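Local coordinates for Lin1840 protein (Listeria innocua serovar 6a, PDB 4ZOC) that probably hydrolyses terminal, non-reducing beta-D-glucosyl residues to release beta-D-glucose, as a family 3 beta-glucosidase of beta-1,2-glucan metabolism, at residues E8-M13 and A328-L333. The protein carries 2 engineered substitutions. Residues are numbered along the deposited sequence; the frame is centred on the assembly and turned at random.
Sequences ELVSQM and AVLRML
V10 and L333 meet through one methyl each: CD2 of L333 comes within 3.7 Å of CG2 of V10, the two side chains running at a slant to one another. The same CD2 also meets L9 and M13: CB of L9 lies 3.9 Å from it, and SD of M13 approaches it more loosely, so a single leucine branch sits among three residues of 8-13. With CG1 of V10 anti to the backbone N (chi1 -174°), CG2 is the branch turned to the other helix, where it also reaches CD1 of L330 and, at 4.3 Å, CG1 of V329.

The second close pair is M13 with V329. Here the two side chains run in opposing directions, side by side, with SD of M13 3.7 Å from CG1 of V329 and the terminal CE 4.0 Å from the same methyl. The methionine chain runs extended through chi2 and then bends at chi3 (83°), which lays the thioether and its methyl alongside the valine.

No hydrogen bond joins the two segments; the contact is wholly apolar and mostly buried. The helix axes stay 10.0 Å apart at closest approach, their N-to-C directions 135° apart, midway between perpendicular and antiparallel. V10 and L330 have the nearest CA atoms, 6.6 Å apart. M13 is already leaving the helix, so its side chain extends the contact past the helix end.

In the fold, the N-terminal helix 3-12 packs here against helix 322-338, which follows strand 301-302 of the parallel TIM-barrel sheet and helix 306-316. L9 also touches L82 and F342, and M13 touches L82, while helix 15-21 adjoins the contact through K18, against M13 and V329, and Q21, against L333.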
ATOM      1  N   GLU A   8      11.146 -38.600  29.801  1.00 20.30           N
ATOM      2  CA  GLU A   8      10.356 -39.689  30.365  1.00 18.70           C
ATOM      3  C   GLU A   8       8.855 -39.309  30.411  1.00 19.02           C
ATOM      4  O   GLU A   8       7.969 -40.111  30.103  1.00 21.52           O
ATOM      5  CB  GLU A   8      10.933 -40.026  31.739  1.00 23.50           C
ATOM      6  CG  GLU A   8      10.183 -41.087  32.511  1.00 30.90           C
ATOM      7  CD  GLU A   8      10.823 -41.322  33.875  1.00 32.49           C
ATOM      8  OE1 GLU A   8      11.508 -42.345  33.981  1.00 36.26           O
ATOM      9  OE2 GLU A   8      10.678 -40.481  34.819  1.00 30.35           O
ATOM     10  N   LEU A   9       8.550 -38.054  30.739  1.00 16.64           N
ATOM     11  CA  LEU A   9       7.123 -37.594  30.709  1.00 18.05           C
ATOM     12  C   LEU A   9       6.466 -37.788  29.357  1.00 14.95           C
ATOM     13  O   LEU A   9       5.357 -38.314  29.263  1.00 16.92           O
ATOM     14  CB  LEU A   9       7.009 -36.134  31.147  1.00 19.30           C
ATOM     15  CG  LEU A   9       6.979 -35.871  32.658  1.00 22.57           C
ATOM     16  CD1 LEU A   9       7.095 -34.370  32.888  1.00 21.66           C
ATOM     17  CD2 LEU A   9       5.721 -36.413  33.315  1.00 25.81           C
ATOM     18  N   VAL A  10       7.157 -37.316  28.311  1.00 18.13           N
ATOM     19  CA  VAL A  10       6.633 -37.440  26.978  1.00 18.19           C
ATOM     20  C   VAL A  10       6.339 -38.915  26.725  1.00 18.53           C
ATOM     21  O   VAL A  10       5.268 -39.259  26.207  1.00 15.25           O
ATOM     22  CB  VAL A  10       7.641 -36.940  25.916  1.00 21.04           C
ATOM     23  CG1 VAL A  10       6.987 -36.952  24.543  1.00 22.93           C
ATOM     24  CG2 VAL A  10       8.111 -35.522  26.247  1.00 19.75           C
ATOM     25  N   SER A  11       7.307 -39.768  27.080  1.00 20.09           N
ATOM     26  CA  SER A  11       7.180 -41.231  26.876  1.00 18.61           C
ATOM     27  C   SER A  11       6.011 -41.822  27.565  1.00 19.99           C
ATOM     28  O   SER A  11       5.415 -42.697  27.002  1.00 22.28           O
ATOM     29  CB  SER A  11       8.371 -42.006  27.349  1.00 23.85           C
ATOM     30  OG  SER A  11       9.511 -41.471  26.761  1.00 32.99           O
ATOM     31  N   GLN A  12       5.698 -41.342  28.757  1.00 15.35           N
ATOM     32  CA  GLN A  12       4.575 -41.841  29.581  1.00 19.15           C
ATOM     33  C   GLN A  12       3.200 -41.294  29.252  1.00 15.68           C
ATOM     34  O   GLN A  12       2.181 -41.885  29.666  1.00 15.84           O
ATOM     35  CB  GLN A  12       4.836 -41.542  31.036  1.00 21.96           C
ATOM     36  CG  GLN A  12       6.031 -42.243  31.612  1.00 28.65           C
ATOM     37  CD  GLN A  12       6.238 -41.681  33.027  1.00 39.86           C
ATOM     38  OE1 GLN A  12       6.441 -40.480  33.209  1.00 35.41           O
ATOM     39  NE2 GLN A  12       6.060 -42.520  34.029  1.00 50.08           N
ATOM     40  N   MET A  13       3.133 -40.153  28.568  1.00 16.04           N
ATOM     41  CA  MET A  13       1.844 -39.566  28.237  1.00 14.07           C
ATOM     42  C   MET A  13       1.078 -40.360  27.198  1.00 14.06           C
ATOM     43  O   MET A  13       1.633 -40.871  26.255  1.00 18.20           O
ATOM     44  CB  MET A  13       2.034 -38.088  27.771  1.00 15.41           C
ATOM     45  CG  MET A  13       2.570 -37.146  28.862  1.00 13.69           C
ATOM     46  SD  MET A  13       3.156 -35.596  28.158  1.00 14.81           S
ATOM     47  CE  MET A  13       1.635 -34.698  28.017  1.00 12.41           C
ATOM     48  N   ALA A 328       6.253 -31.069  19.748  1.00 13.45           N
ATOM     49  CA  ALA A 328       5.532 -29.955  20.314  1.00 12.57           C
ATOM     50  C   ALA A 328       5.381 -30.135  21.843  1.00 11.73           C
ATOM     51  O   ALA A 328       5.626 -29.213  22.624  1.00 10.10           O
ATOM     52  CB  ALA A 328       4.147 -29.820  19.671  1.00 14.84           C
ATOM     53  N   VAL A 329       5.028 -31.339  22.261  1.00 10.57           N
ATOM     54  CA  VAL A 329       4.907 -31.611  23.687  1.00  9.29           C
ATOM     55  C   VAL A 329       6.256 -31.364  24.423  1.00 10.63           C
ATOM     56  O   VAL A 329       6.288 -30.734  25.488  1.00 12.74           O
ATOM     57  CB  VAL A 329       4.325 -33.026  23.939  1.00  9.53           C
ATOM     58  CG1 VAL A 329       4.424 -33.395  25.407  1.00 10.05           C
ATOM     59  CG2 VAL A 329       2.903 -33.128  23.445  1.00 10.39           C
ATOM     60  N   LEU A 330       7.365 -31.875  23.888  1.00 10.70           N
ATOM     61  CA  LEU A 330       8.660 -31.689  24.464  1.00 10.83           C
ATOM     62  C   LEU A 330       8.974 -30.196  24.569  1.00 10.99           C
ATOM     63  O   LEU A 330       9.488 -29.738  25.574  1.00 11.30           O
ATOM     64  CB  LEU A 330       9.736 -32.377  23.656  1.00 14.41           C
ATOM     65  CG  LEU A 330      11.148 -32.258  24.243  1.00 18.25           C
ATOM     66  CD1 LEU A 330      11.270 -32.692  25.698  1.00 18.77           C
ATOM     67  CD2 LEU A 330      12.100 -33.047  23.353  1.00 22.92           C
ATOM     68  N   ARG A 331       8.671 -29.420  23.523  1.00 10.99           N
ATOM     69  CA  ARG A 331       8.863 -27.975  23.685  1.00 10.81           C
ATOM     70  C   ARG A 331       8.056 -27.307  24.858  1.00  9.73           C
ATOM     71  O   ARG A 331       8.611 -26.471  25.639  1.00 11.32           O
ATOM     72  CB  ARG A 331       8.678 -27.272  22.330  1.00 11.37           C
ATOM     73  CG  ARG A 331       9.792 -27.603  21.354  1.00 11.37           C
ATOM     74  CD  ARG A 331       9.792 -26.741  20.063  1.00 12.00           C
ATOM     75  NE  ARG A 331       8.706 -27.072  19.177  1.00 12.92           N
ATOM     76  CZ  ARG A 331       8.748 -27.939  18.160  1.00 13.69           C
ATOM     77  NH1 ARG A 331       7.674 -28.135  17.405  1.00 11.94           N
ATOM     78  NH2 ARG A 331       9.873 -28.570  17.872  1.00 18.05           N
ATOM     79  N   MET A 332       6.812 -27.717  25.007  1.00 10.09           N
ATOM     80  CA  MET A 332       5.929 -27.237  26.087  1.00 12.18           C
ATOM     81  C   MET A 332       6.541 -27.612  27.452  1.00 12.68           C
ATOM     82  O   MET A 332       6.639 -26.818  28.376  1.00 10.87           O
ATOM     83  CB  MET A 332       4.516 -27.810  25.903  1.00 10.68           C
ATOM     84  CG  MET A 332       3.637 -27.110  24.842  1.00 12.07           C
ATOM     85  SD  MET A 332       3.228 -25.414  25.394  1.00 13.01           S
ATOM     86  CE  MET A 332       2.000 -25.816  26.671  1.00 11.46           C
ATOM     87  N   LEU A 333       6.950 -28.880  27.575  1.00 13.71           N
ATOM     88  CA  LEU A 333       7.498 -29.329  28.849  1.00 12.01           C
ATOM     89  C   LEU A 333       8.827 -28.612  29.125  1.00 11.78           C
ATOM     90  O   LEU A 333       9.064 -28.204  30.284  1.00 13.00           O
ATOM     91  CB  LEU A 333       7.680 -30.824  28.829  1.00 13.61           C
ATOM     92  CG  LEU A 333       6.484 -31.693  29.189  1.00 19.13           C
ATOM     93  CD1 LEU A 333       5.101 -31.141  29.124  1.00 21.03           C
ATOM     94  CD2 LEU A 333       6.633 -33.120  28.661  1.00 19.70           C
TER